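Local atomic coordinates of Hsp70/Hsp90 co-chaperone CNS1 (Saccharomyces cerevisiae, PDB entry 6HFM), a protein that acts as a co-chaperone that binds Hsp90 and Hsp70 and stimulates the ATPase activity of the Hsp70 SSA1, but not that of Hsp90. Residues 20-24 against 163-167; 30-36 against 47-52; 55-60 against 87-93; 98-103 against 114-118. All blocks are in the same frame, centred on the assembly; numbering follows the deposited sequence.

Contact 1 lies at the surface, where 20-24 meets the C-terminal tail 163-167, and none of its touching residues is buried; backbone hydrogen bonds do most of its work. The other three are partly buried; contacts 3 and 4, and 47-52 of contact 2, belong to the wheel domain. Contacts 2 and 4 both reach the mixed sheet, on opposite sides of the chain's centre: 30-36 pairs at R36 with strand 47-55 and adds apolar packing, while 114-118 sends a lysine to backbone carbonyls beside strand 101-106. Contact 3 joins the turn after strand 47-55 to loop 87-93 by an aromatic pair and a glutamine amide, its centre about 17 Å from that of contact 4.

Contact 1: residues 20-24 against 163-167; sequences NIKTH and ERRSV
K22 and H24 pair with the tail through their backbones. S166 N donates to K22 O at 3.0 Å with an N-H...O angle of 168°, and H24 N donates to R164 O. These two bonds flank T23 and R165, whose CA atoms lie 4.1 Å apart, so the geometry is that of a single beta bridge rather than a continued ladder; the segments run at 99° to each other. One water links T23 O, 2.8 Å away, to S166 OG. The H24 ring turns its edge toward E163 O because its CG sits between the backbone N and the carbonyl carbon (chi1 60°), which brings that oxygen into the ring plane for a weak bond from NE2 at 3.2 Å.

The bridge fastens the C-terminal end, just after helix 158-163, to the continuation of strand 20-21, itself paired in parallel with strand 134-135. Beside it the I21 side chain crosses that of R165, CG2 meeting CD at 3.5 Å, while I21 CG1 lies over one guanidinium face. Farther out, E106 forms salt bridges with both R164 and R165, K108 O and T107 O take further R165 bonds, and T23 OG1 donates to D136 OD2.

Contact 2: residues 30-36 against 47-52; sequences LNEGKIR and LIYPAL
I35 carries CG1 anti to its backbone N (chi1 178°) and continues extended, which sends CD1 to the edge of the Y49 ring, 4.0 Å from CD2. L47, likewise turned with CG away from its N (chi1 -175°), brings CD1 to 4.0 Å from I35 CG1, and the two side chains cross obliquely. At the other end L30 and L52 reach toward each other tip to tip through their CD1 atoms, while L30 CD2 approaches P50 CB. Cut back to an alanine, I35 would lose CG1 and CD1, which would probably open a gap beside the Y49 ring and leave L47 CD1 without this apolar neighbour.

The backbones meet as the start of an antiparallel ladder: R36 and I48 form a hydrogen-bonded pair, R36 N to I48 O at 3.1 Å and I48 N to R36 O at 2.8 Å, so that R36, the start of strand 36-37, joins the first part of strand 47-55 in the mixed sheet. Before it, a type I turn from L30 to G33 redirects the chain, and K34 O comes within 3.2 Å of P50 CD. On the sheet face shared by R36 and I48 the side chains run alongside one another, and I48 CD1 sits 3.5 Å above the guanidinium plane, offset toward its rim. E66 forms a salt bridge with R36 NH1, and M13 of helix 4-15 packs against both I35 and L47.

Contact 3: residues 55-60 against 87-93; sequences YPTQDE and RFKKEGK
The aromatic contribution comes from Y55 and F88, an edge-to-face (T-shaped) pair with centroids 4.8 Å apart and planes at 71°. F88 presents its edge: CZ stands 3.6 Å above the Y55 ring, over its centre, and CE1 lies close to Y55 CG. F96 stacks on F88, and V80 of helix 73-82 and I143 of strand 139-145 touch Y55.

Hydrogen bonding centres on Q58. Its chain bends at chi2 (-74°), laying the amide along the backbone of 89-91 with its plane 73° from the F88 ring. K90 N donates to OE1 at 3.1 Å, in the carbonyl plane and on a lone pair, and NE2 returns a straight but weak bond to K90 O at 3.3 Å. K90 O also accepts K93 N within the type II turn from K90 to K93. A water receives protons from T57 OG1 and Q58 NE2 and donates to E91 O.

Opposite charges on D59 and K90 stay apart, OD1 to NZ 4.4 Å, beyond a salt bridge. F88 CZ lies over one face of the R87 guanidinium, whose NH2 donates to V80 O and salt-bridges D62, itself an acceptor from Y55 OH. D59 and E60 both face Y55 in a G1 beta bulge between strands 47-55 and 60-68.

K90's backbone engages both ends of the buried Q58 amide, weakly at NE2, much as a backbone amide might; a flip is probably disfavoured, since it would set like groups against each other.

Contact 4: residues 98-103 against 114-118; sequences PKKVLV and KAGKK
A115 N donates to V103 O at 2.8 Å with an N-H...O angle of 157°, and the CA-H of K114 approaches the same oxygen. This bond closes the end of the antiparallel pairing of strands 101-106 and 112-114, a beta hairpin at one side of the mixed sheet of the wheel domain. Past A115 the two chains separate, and a water bridges them, accepting from V103 N and donating to A115 O.

K117 reaches across from 114-118 to the 98-101 carbonyls. Its CG is anti to its carbonyl carbon (chi1 -70°) and the rest of the chain is fully extended, so that the ammonium arrives where the backbone turns from P98 into the strand. NZ donates to P98 O at 2.7 Å, in that carbonyl's plane, and to V101 O at 2.8 Å, nearly along the C=O axis. K99 O also lies near NZ, but at a poor angle for a bond. Two carbonyls that point into the same spot are thus gripped by one cation, with their partial negative charges likely to help hold its proton. A methionine in its place would probably leave P98 O and V101 O without this shared donor and let the 98-100 bend shift relative to strand 101-106.

K117 is further placed by a backbone bond to Q74, at the start of helix 73-82, and V73 and V77 of that helix touch V103. Apolar contact across the segments is slight. L102 and K114 meet, CD1 of the leucine 4.1 Å from CD of the lysine, while V103 CG1 comes to 4.2 Å from A115 CB.

Contact 1: residues 20-24 against 163-167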
loop_
_atom_site.group_PDB
_atom_site.type_symbol
_atom_site.label_atom_id
_atom_site.label_comp_id
_atom_site.label_asym_id
_atom_site.label_seq_id
_atom_site.Cartn_x
_atom_site.Cartn_y
_atom_site.Cartn_z
ATOM N N ASN A 20 3.264 -9.747 -6.708
ATOM C CA ASN A 20 3.662 -8.437 -7.252
ATOM C C ASN A 20 3.035 -8.223 -8.624
ATOM O O ASN A 20 3.143 -9.079 -9.504
ATOM C CB ASN A 20 5.184 -8.288 -7.358
ATOM C CG ASN A 20 5.601 -6.899 -7.824
ATOM O OD1 ASN A 20 5.083 -5.886 -7.338
ATOM N ND2 ASN A 20 6.530 -6.842 -8.774
ATOM N N ILE A 21 2.396 -7.066 -8.794
ATOM C CA ILE A 21 1.783 -6.682 -10.061
ATOM C C ILE A 21 2.569 -5.504 -10.640
ATOM O O ILE A 21 2.678 -4.459 -10.002
ATOM C CB ILE A 21 0.304 -6.263 -9.869
ATOM C CG1 ILE A 21 -0.545 -7.427 -9.314
ATOM C CG2 ILE A 21 -0.301 -5.738 -11.172
ATOM C CD1 ILE A 21 -0.589 -8.676 -10.166
ATOM N N LYS A 22 3.093 -5.669 -11.855
ATOM C CA LYS A 22 3.771 -4.572 -12.547
ATOM C C LYS A 22 2.758 -3.739 -13.331
ATOM O O LYS A 22 1.831 -4.290 -13.948
ATOM C CB LYS A 22 4.886 -5.104 -13.445
ATOM C CG LYS A 22 6.033 -5.673 -12.623
ATOM C CD LYS A 22 7.092 -6.343 -13.470
ATOM C CE LYS A 22 8.135 -6.982 -12.571
ATOM N NZ LYS A 22 9.292 -7.497 -13.338
ATOM N N THR A 23 2.921 -2.415 -13.269
ATOM C CA THR A 23 2.038 -1.472 -13.961
ATOM C C THR A 23 2.805 -0.786 -15.085
ATOM O O THR A 23 4.040 -0.757 -15.083
ATOM C CB THR A 23 1.405 -0.435 -12.997
ATOM O OG1 THR A 23 2.394 0.465 -12.489
ATOM C CG2 THR A 23 0.693 -1.135 -11.844
ATOM N N HIS A 24 2.073 -0.262 -16.067
ATOM C CA HIS A 24 2.725 0.323 -17.249
ATOM C C HIS A 24 3.351 1.687 -16.967
ATOM O O HIS A 24 4.405 2.004 -17.531
ATOM C CB HIS A 24 1.808 0.349 -18.492
ATOM C CG HIS A 24 0.535 1.126 -18.336
ATOM N ND1 HIS A 24 0.492 2.503 -18.312
ATOM C CD2 HIS A 24 -0.754 0.709 -18.273
ATOM C CE1 HIS A 24 -0.764 2.902 -18.201
ATOM N NE2 HIS A 24 -1.541 1.832 -18.178
ATOM N N GLU A 163 -6.625 -2.054 -16.301
ATOM C CA GLU A 163 -5.965 -1.392 -17.437
ATOM C C GLU A 163 -4.668 -0.649 -17.068
ATOM O O GLU A 163 -3.864 -0.351 -17.951
ATOM C CB GLU A 163 -6.947 -0.453 -18.153
ATOM C CG GLU A 163 -7.946 -1.206 -19.021
ATOM C CD GLU A 163 -9.107 -0.356 -19.517
ATOM O OE1 GLU A 163 -9.189 0.847 -19.179
ATOM O OE2 GLU A 163 -9.951 -0.909 -20.255
ATOM N N ARG A 164 -4.462 -0.361 -15.780
ATOM C CA ARG A 164 -3.168 0.149 -15.287
ATOM C C ARG A 164 -2.016 -0.872 -15.355
ATOM O O ARG A 164 -0.843 -0.483 -15.295
ATOM C CB ARG A 164 -3.287 0.658 -13.840
ATOM C CG ARG A 164 -4.162 1.890 -13.663
ATOM C CD ARG A 164 -3.921 2.570 -12.323
ATOM N NE ARG A 164 -4.396 1.784 -11.181
ATOM C CZ ARG A 164 -5.635 1.802 -10.679
ATOM N NH1 ARG A 164 -6.601 2.562 -11.206
ATOM N NH2 ARG A 164 -5.920 1.027 -9.632
ATOM N N ARG A 165 -2.344 -2.158 -15.473
ATOM C CA ARG A 165 -1.367 -3.243 -15.369
ATOM C C ARG A 165 -0.716 -3.543 -16.713
ATOM O O ARG A 165 -1.293 -3.253 -17.766
ATOM C CB ARG A 165 -2.038 -4.500 -14.814
ATOM C CG ARG A 165 -2.752 -4.261 -13.486
ATOM C CD ARG A 165 -3.351 -5.527 -12.911
ATOM N NE ARG A 165 -4.028 -5.241 -11.646
ATOM C CZ ARG A 165 -4.551 -6.149 -10.827
ATOM N NH1 ARG A 165 -4.490 -7.449 -11.109
ATOM N NH2 ARG A 165 -5.144 -5.751 -9.710
ATOM N N SER A 166 0.482 -4.123 -16.669
ATOM C CA SER A 166 1.218 -4.496 -17.882
ATOM C C SER A 166 0.561 -5.644 -18.647
ATOM O O SER A 166 0.511 -5.612 -19.881
ATOM C CB SER A 166 2.663 -4.865 -17.545
ATOM O OG SER A 166 3.360 -3.728 -17.084
ATOM N N VAL A 167 0.075 -6.652 -17.922
ATOM C CA VAL A 167 -0.551 -7.830 -18.550
ATOM C C VAL A 167 -2.016 -7.961 -18.124
ATOM O O VAL A 167 -2.800 -8.691 -18.739
ATOM C CB VAL A 167 0.291 -9.106 -18.294
ATOM C CG1 VAL A 167 0.316 -9.525 -16.824
ATOM C CG2 VAL A 167 -0.122 -10.255 -19.204
ATOM O OXT VAL A 167 -2.472 -7.308 -17.180
HETATM O O HOH W 1 1.139 -6.816 -14.780
HETATM O O HOH W 2 5.706 -2.662 -16.204
#

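Contact 2: residues 30-36 against 47-52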
loop_
_atom_site.group_PDB
_atom_site.type_symbol
_atom_site.label_atom_id
_atom_site.label_comp_id
_atom_site.label_asym_id
_atom_site.label_seq_id
_atom_site.Cartn_x
_atom_site.Cartn_y
_atom_site.Cartn_z
ATOM N N LEU A 30 9.140 5.917 -7.706
ATOM C CA LEU A 30 9.527 4.499 -7.606
ATOM C C LEU A 30 10.635 4.038 -8.580
ATOM O O LEU A 30 10.901 2.836 -8.662
ATOM C CB LEU A 30 8.289 3.617 -7.841
ATOM C CG LEU A 30 7.082 3.781 -6.923
ATOM C CD1 LEU A 30 5.916 2.960 -7.448
ATOM C CD2 LEU A 30 7.419 3.366 -5.499
ATOM N N ASN A 31 11.282 4.954 -9.310
ATOM C CA ASN A 31 12.191 4.549 -10.405
ATOM C C ASN A 31 13.400 3.703 -9.962
ATOM O O ASN A 31 13.881 2.864 -10.733
ATOM C CB ASN A 31 12.671 5.764 -11.219
ATOM C CG ASN A 31 13.769 6.546 -10.520
ATOM O OD1 ASN A 31 14.956 6.351 -10.795
ATOM N ND2 ASN A 31 13.385 7.416 -9.600
ATOM N N GLU A 32 13.878 3.924 -8.734
ATOM C CA GLU A 32 15.052 3.207 -8.211
ATOM C C GLU A 32 14.743 1.765 -7.776
ATOM O O GLU A 32 15.658 0.946 -7.672
ATOM C CB GLU A 32 15.698 3.985 -7.056
ATOM C CG GLU A 32 16.176 5.382 -7.448
ATOM C CD GLU A 32 16.665 6.203 -6.267
ATOM O OE1 GLU A 32 15.935 6.298 -5.255
ATOM O OE2 GLU A 32 17.777 6.768 -6.356
ATOM N N GLY A 33 13.471 1.453 -7.521
ATOM C CA GLY A 33 13.065 0.081 -7.197
ATOM C C GLY A 33 13.605 -0.427 -5.869
ATOM O O GLY A 33 14.018 -1.588 -5.767
ATOM N N LYS A 34 13.582 0.435 -4.854
ATOM C CA LYS A 34 14.157 0.118 -3.541
ATOM C C LYS A 34 13.243 -0.799 -2.727
ATOM O O LYS A 34 12.257 -0.356 -2.150
ATOM C CB LYS A 34 14.434 1.394 -2.745
ATOM C CG LYS A 34 15.586 2.234 -3.276
ATOM C CD LYS A 34 15.772 3.479 -2.419
ATOM C CE LYS A 34 17.078 4.197 -2.724
ATOM N NZ LYS A 34 17.191 5.467 -1.952
ATOM N N ILE A 35 13.575 -2.081 -2.714
ATOM C CA ILE A 35 12.941 -3.072 -1.837
ATOM C C ILE A 35 14.083 -3.967 -1.370
ATOM O O ILE A 35 14.954 -4.320 -2.168
ATOM C CB ILE A 35 11.806 -3.869 -2.551
ATOM C CG1 ILE A 35 11.188 -4.926 -1.616
ATOM C CG2 ILE A 35 12.292 -4.506 -3.848
ATOM C CD1 ILE A 35 9.887 -5.522 -2.126
ATOM N N ARG A 36 14.118 -4.287 -0.077
ATOM C CA ARG A 36 15.246 -5.046 0.478
ATOM C C ARG A 36 14.920 -5.706 1.810
ATOM O O ARG A 36 14.017 -5.270 2.523
ATOM C CB ARG A 36 16.465 -4.127 0.661
ATOM C CG ARG A 36 16.343 -3.116 1.791
ATOM C CD ARG A 36 17.539 -2.174 1.819
ATOM N NE ARG A 36 17.810 -1.689 3.173
ATOM C CZ ARG A 36 17.092 -0.768 3.816
ATOM N NH1 ARG A 36 16.028 -0.200 3.250
ATOM N NH2 ARG A 36 17.439 -0.409 5.050
ATOM N N LEU A 47 11.601 -7.325 5.843
ATOM C CA LEU A 47 11.431 -6.836 4.480
ATOM C C LEU A 47 10.943 -5.389 4.526
ATOM O O LEU A 47 10.002 -5.065 5.252
ATOM C CB LEU A 47 10.438 -7.713 3.723
ATOM C CG LEU A 47 10.227 -7.421 2.235
ATOM C CD1 LEU A 47 11.508 -7.571 1.430
ATOM C CD2 LEU A 47 9.138 -8.321 1.669
ATOM N N ILE A 48 11.596 -4.529 3.747
ATOM C CA ILE A 48 11.324 -3.091 3.730
ATOM C C ILE A 48 10.955 -2.702 2.296
ATOM O O ILE A 48 11.723 -2.977 1.369
ATOM C CB ILE A 48 12.560 -2.295 4.191
ATOM C CG1 ILE A 48 12.924 -2.660 5.637
ATOM C CG2 ILE A 48 12.309 -0.796 4.105
ATOM C CD1 ILE A 48 14.335 -2.286 6.038
ATOM N N TYR A 49 9.796 -2.063 2.124
ATOM C CA TYR A 49 9.334 -1.613 0.799
ATOM C C TYR A 49 8.796 -0.182 0.863
ATOM O O TYR A 49 8.406 0.281 1.934
ATOM C CB TYR A 49 8.281 -2.558 0.189
ATOM C CG TYR A 49 7.474 -3.423 1.149
ATOM C CD1 TYR A 49 6.704 -2.857 2.155
ATOM C CD2 TYR A 49 7.453 -4.822 1.014
ATOM C CE1 TYR A 49 5.965 -3.645 3.028
ATOM C CE2 TYR A 49 6.709 -5.614 1.876
ATOM C CZ TYR A 49 5.966 -5.023 2.882
ATOM O OH TYR A 49 5.219 -5.804 3.736
ATOM N N PRO A 50 8.768 0.520 -0.287
ATOM C CA PRO A 50 8.157 1.841 -0.304
ATOM C C PRO A 50 6.634 1.752 -0.224
ATOM O O PRO A 50 6.058 0.676 -0.421
ATOM C CB PRO A 50 8.592 2.419 -1.666
ATOM C CG PRO A 50 9.489 1.402 -2.294
ATOM C CD PRO A 50 9.148 0.104 -1.643
ATOM N N ALA A 51 5.997 2.888 0.045
ATOM C CA ALA A 51 4.537 2.992 0.063
ATOM C C ALA A 51 4.040 4.246 -0.641
ATOM O O ALA A 51 4.566 5.348 -0.424
ATOM C CB ALA A 51 4.019 2.968 1.491
ATOM N N LEU A 52 3.028 4.063 -1.493
ATOM C CA LEU A 52 2.225 5.152 -2.031
ATOM C C LEU A 52 0.940 5.215 -1.216
ATOM O O LEU A 52 0.229 4.213 -1.096
ATOM C CB LEU A 52 1.900 4.908 -3.506
ATOM C CG LEU A 52 3.075 5.003 -4.475
ATOM C CD1 LEU A 52 2.681 4.484 -5.849
ATOM C CD2 LEU A 52 3.580 6.434 -4.586
#

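Contact 3: residues 55-60 against 87-93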
loop_
_atom_site.group_PDB
_atom_site.type_symbol
_atom_site.label_atom_id
_atom_site.label_comp_id
_atom_site.label_asym_id
_atom_site.label_seq_id
_atom_site.Cartn_x
_atom_site.Cartn_y
_atom_site.Cartn_z
ATOM N N TYR A 55 -4.926 9.689 -1.331
ATOM C CA TYR A 55 -6.096 10.339 -0.736
ATOM C C TYR A 55 -7.008 10.758 -1.893
ATOM O O TYR A 55 -7.021 11.931 -2.282
ATOM C CB TYR A 55 -5.675 11.553 0.104
ATOM C CG TYR A 55 -4.575 11.276 1.105
ATOM C CD1 TYR A 55 -4.854 10.677 2.336
ATOM C CD2 TYR A 55 -3.252 11.620 0.829
ATOM C CE1 TYR A 55 -3.849 10.429 3.259
ATOM C CE2 TYR A 55 -2.244 11.380 1.747
ATOM C CZ TYR A 55 -2.544 10.778 2.958
ATOM O OH TYR A 55 -1.544 10.528 3.869
ATOM N N PRO A 56 -7.762 9.797 -2.466
ATOM C CA PRO A 56 -8.502 10.079 -3.711
ATOM C C PRO A 56 -9.564 11.181 -3.603
ATOM O O PRO A 56 -9.771 11.918 -4.576
ATOM C CB PRO A 56 -9.131 8.724 -4.073
ATOM C CG PRO A 56 -9.087 7.912 -2.821
ATOM C CD PRO A 56 -7.887 8.385 -2.064
ATOM N N THR A 57 -10.201 11.317 -2.438
ATOM C CA THR A 57 -11.216 12.368 -2.237
ATOM C C THR A 57 -10.611 13.775 -2.058
ATOM O O THR A 57 -11.347 14.766 -2.098
ATOM C CB THR A 57 -12.175 12.054 -1.058
ATOM O OG1 THR A 57 -11.468 12.082 0.191
ATOM C CG2 THR A 57 -12.842 10.692 -1.242
ATOM N N GLN A 58 -9.291 13.860 -1.859
ATOM C CA GLN A 58 -8.570 15.136 -1.754
ATOM C C GLN A 58 -7.629 15.440 -2.937
ATOM O O GLN A 58 -6.972 16.488 -2.936
ATOM C CB GLN A 58 -7.766 15.157 -0.449
ATOM C CG GLN A 58 -8.615 15.223 0.810
ATOM C CD GLN A 58 -9.224 16.598 1.041
ATOM O OE1 GLN A 58 -8.568 17.621 0.845
ATOM N NE2 GLN A 58 -10.483 16.627 1.466
ATOM N N ASP A 59 -7.574 14.551 -3.935
ATOM C CA ASP A 59 -6.626 14.654 -5.064
ATOM C C ASP A 59 -5.189 14.898 -4.587
ATOM O O ASP A 59 -4.522 15.854 -4.990
ATOM C CB ASP A 59 -7.067 15.736 -6.067
ATOM C CG ASP A 59 -6.311 15.669 -7.402
ATOM O OD1 ASP A 59 -6.295 16.656 -8.107
ATOM O OD2 ASP A 59 -5.712 14.604 -7.710
ATOM N N GLU A 60 -4.735 14.019 -3.709
ATOM C CA GLU A 60 -3.414 14.135 -3.107
ATOM C C GLU A 60 -2.878 12.745 -2.850
ATOM O O GLU A 60 -3.648 11.786 -2.791
ATOM C CB GLU A 60 -3.517 14.921 -1.795
ATOM C CG GLU A 60 -2.198 15.285 -1.125
ATOM C CD GLU A 60 -1.308 16.135 -2.010
ATOM O OE1 GLU A 60 -1.425 17.376 -1.943
ATOM O OE2 GLU A 60 -0.516 15.558 -2.791
ATOM N N ARG A 87 -2.051 20.169 3.722
ATOM C CA ARG A 87 -2.115 19.687 2.335
ATOM C C ARG A 87 -3.529 19.286 1.878
ATOM O O ARG A 87 -3.811 19.325 0.679
ATOM C CB ARG A 87 -1.100 18.560 2.074
ATOM C CG ARG A 87 -1.431 17.192 2.651
ATOM C CD ARG A 87 -0.183 16.315 2.614
ATOM N NE ARG A 87 -0.359 15.002 3.234
ATOM C CZ ARG A 87 -0.522 14.777 4.540
ATOM N NH1 ARG A 87 -0.566 15.778 5.426
ATOM N NH2 ARG A 87 -0.659 13.526 4.973
ATOM N N PHE A 88 -4.403 18.910 2.818
ATOM C CA PHE A 88 -5.809 18.633 2.501
ATOM C C PHE A 88 -6.567 19.952 2.478
ATOM O O PHE A 88 -6.674 20.619 3.508
ATOM C CB PHE A 88 -6.443 17.679 3.521
ATOM C CG PHE A 88 -5.694 16.385 3.701
ATOM C CD1 PHE A 88 -5.254 15.654 2.600
ATOM C CD2 PHE A 88 -5.441 15.887 4.977
ATOM C CE1 PHE A 88 -4.563 14.465 2.770
ATOM C CE2 PHE A 88 -4.753 14.693 5.151
ATOM C CZ PHE A 88 -4.315 13.981 4.044
ATOM N N LYS A 89 -7.083 20.320 1.305
ATOM C CA LYS A 89 -7.679 21.644 1.087
ATOM C C LYS A 89 -9.076 21.603 0.461
ATOM O O LYS A 89 -9.543 22.610 -0.074
ATOM C CB LYS A 89 -6.740 22.482 0.214
ATOM C CG LYS A 89 -5.355 22.646 0.809
ATOM C CD LYS A 89 -4.493 23.554 -0.040
ATOM C CE LYS A 89 -3.032 23.419 0.333
ATOM N NZ LYS A 89 -2.415 22.216 -0.295
ATOM N N LYS A 90 -9.751 20.458 0.558
ATOM C CA LYS A 90 -11.080 20.277 -0.027
ATOM C C LYS A 90 -12.101 19.920 1.034
ATOM O O LYS A 90 -11.739 19.611 2.174
ATOM C CB LYS A 90 -11.049 19.169 -1.070
ATOM C CG LYS A 90 -10.076 19.433 -2.199
ATOM C CD LYS A 90 -10.188 18.382 -3.288
ATOM C CE LYS A 90 -10.015 19.011 -4.659
ATOM N NZ LYS A 90 -9.762 17.978 -5.691
ATOM N N GLU A 91 -13.373 19.969 0.631
ATOM C CA GLU A 91 -14.503 19.533 1.462
ATOM C C GLU A 91 -14.229 18.173 2.091
ATOM O O GLU A 91 -13.853 17.228 1.397
ATOM C CB GLU A 91 -15.805 19.456 0.644
ATOM C CG GLU A 91 -16.642 20.727 0.672
ATOM C CD GLU A 91 -17.818 20.690 -0.291
ATOM O OE1 GLU A 91 -18.388 19.600 -0.515
ATOM O OE2 GLU A 91 -18.179 21.760 -0.824
ATOM N N GLY A 92 -14.411 18.097 3.406
ATOM C CA GLY A 92 -14.195 16.863 4.157
ATOM C C GLY A 92 -12.803 16.681 4.737
ATOM O O GLY A 92 -12.525 15.630 5.306
ATOM N N LYS A 93 -11.934 17.688 4.606
ATOM C CA LYS A 93 -10.570 17.652 5.183
ATOM C C LYS A 93 -10.528 17.376 6.694
ATOM O O LYS A 93 -9.585 16.755 7.193
ATOM C CB LYS A 93 -9.818 18.958 4.885
ATOM C CG LYS A 93 -10.479 20.220 5.430
ATOM C CD LYS A 93 -9.662 21.466 5.140
ATOM C CE LYS A 93 -10.496 22.721 5.349
ATOM N NZ LYS A 93 -9.657 23.910 5.660
HETATM O O HOH W 3 -12.424 14.316 1.439
HETATM O O HOH W 4 -6.189 18.745 -1.314
#

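Contact 4: residues 98-103 against 114-118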
loop_
_atom_site.group_PDB
_atom_site.type_symbol
_atom_site.label_atom_id
_atom_site.label_comp_id
_atom_site.label_asym_id
_atom_site.label_seq_id
_atom_site.Cartn_x
_atom_site.Cartn_y
_atom_site.Cartn_z
ATOM N N PRO A 98 -6.967 9.518 12.494
ATOM C CA PRO A 98 -6.760 8.063 12.548
ATOM C C PRO A 98 -8.017 7.205 12.755
ATOM O O PRO A 98 -8.124 6.137 12.152
ATOM C CB PRO A 98 -5.795 7.898 13.723
ATOM C CG PRO A 98 -5.014 9.159 13.722
ATOM C CD PRO A 98 -6.000 10.229 13.353
ATOM N N LYS A 99 -8.949 7.664 13.592
ATOM C CA LYS A 99 -10.209 6.945 13.827
ATOM C C LYS A 99 -11.178 7.083 12.652
ATOM O O LYS A 99 -11.803 6.103 12.249
ATOM C CB LYS A 99 -10.893 7.438 15.114
ATOM C CG LYS A 99 -12.231 6.779 15.457
ATOM C CD LYS A 99 -12.133 5.264 15.530
ATOM C CE LYS A 99 -13.341 4.644 16.211
ATOM N NZ LYS A 99 -13.129 3.192 16.457
ATOM N N LYS A 100 -11.305 8.298 12.123
ATOM C CA LYS A 100 -12.346 8.609 11.135
ATOM C C LYS A 100 -12.074 8.108 9.713
ATOM O O LYS A 100 -12.989 8.104 8.898
ATOM C CB LYS A 100 -12.619 10.114 11.105
ATOM C CG LYS A 100 -13.209 10.649 12.399
ATOM C CD LYS A 100 -13.296 12.163 12.374
ATOM C CE LYS A 100 -13.956 12.692 13.637
ATOM N NZ LYS A 100 -13.913 14.178 13.705
ATOM N N VAL A 101 -10.840 7.698 9.413
ATOM C CA VAL A 101 -10.528 7.149 8.078
ATOM C C VAL A 101 -10.615 5.631 8.055
ATOM O O VAL A 101 -10.425 4.972 9.080
ATOM C CB VAL A 101 -9.143 7.589 7.533
ATOM C CG1 VAL A 101 -9.070 9.108 7.416
ATOM C CG2 VAL A 101 -7.978 7.038 8.357
ATOM N N LEU A 102 -10.917 5.092 6.876
ATOM C CA LEU A 102 -10.709 3.674 6.582
ATOM C C LEU A 102 -9.553 3.561 5.596
ATOM O O LEU A 102 -9.235 4.518 4.884
ATOM C CB LEU A 102 -11.975 3.052 5.995
ATOM C CG LEU A 102 -13.229 3.079 6.873
ATOM C CD1 LEU A 102 -14.377 2.404 6.140
ATOM C CD2 LEU A 102 -12.994 2.435 8.227
ATOM N N VAL A 103 -8.921 2.385 5.578
ATOM C CA VAL A 103 -7.803 2.103 4.678
ATOM C C VAL A 103 -8.230 0.974 3.740
ATOM O O VAL A 103 -8.696 -0.073 4.195
ATOM C CB VAL A 103 -6.531 1.686 5.441
ATOM C CG1 VAL A 103 -5.356 1.506 4.485
ATOM C CG2 VAL A 103 -6.179 2.715 6.511
ATOM N N LYS A 114 -11.048 -3.589 2.675
ATOM C CA LYS A 114 -10.757 -2.779 3.850
ATOM C C LYS A 114 -9.627 -3.467 4.627
ATOM O O LYS A 114 -9.772 -4.614 5.047
ATOM C CB LYS A 114 -12.010 -2.639 4.721
ATOM C CG LYS A 114 -11.900 -1.581 5.807
ATOM C CD LYS A 114 -13.151 -1.517 6.675
ATOM C CE LYS A 114 -13.293 -2.714 7.612
ATOM N NZ LYS A 114 -12.175 -2.847 8.590
ATOM N N ALA A 115 -8.500 -2.778 4.775
ATOM C CA ALA A 115 -7.348 -3.289 5.518
ATOM C C ALA A 115 -7.539 -3.054 7.011
ATOM O O ALA A 115 -7.645 -1.907 7.448
ATOM C CB ALA A 115 -6.071 -2.618 5.042
ATOM N N GLY A 116 -7.578 -4.141 7.785
ATOM C CA GLY A 116 -7.723 -4.057 9.241
ATOM C C GLY A 116 -6.608 -3.249 9.884
ATOM O O GLY A 116 -5.431 -3.497 9.617
ATOM N N LYS A 117 -6.970 -2.281 10.725
ATOM C CA LYS A 117 -5.989 -1.350 11.300
ATOM C C LYS A 117 -4.949 -2.011 12.213
ATOM O O LYS A 117 -3.823 -1.523 12.329
ATOM C CB LYS A 117 -6.693 -0.196 12.021
ATOM C CG LYS A 117 -7.389 0.749 11.058
ATOM C CD LYS A 117 -8.030 1.920 11.773
ATOM C CE LYS A 117 -8.604 2.919 10.778
ATOM N NZ LYS A 117 -9.525 3.881 11.444
ATOM N N LYS A 118 -5.317 -3.131 12.831
ATOM C CA LYS A 118 -4.403 -3.862 13.709
ATOM C C LYS A 118 -3.473 -4.845 12.984
ATOM O O LYS A 118 -2.557 -5.385 13.604
ATOM C CB LYS A 118 -5.199 -4.592 14.794
ATOM C CG LYS A 118 -6.001 -3.655 15.685
ATOM C CD LYS A 118 -6.647 -4.412 16.831
ATOM C CE LYS A 118 -7.521 -3.509 17.683
ATOM N NZ LYS A 118 -7.999 -4.220 18.902
HETATM O O HOH W 5 -9.280 0.362 7.657
#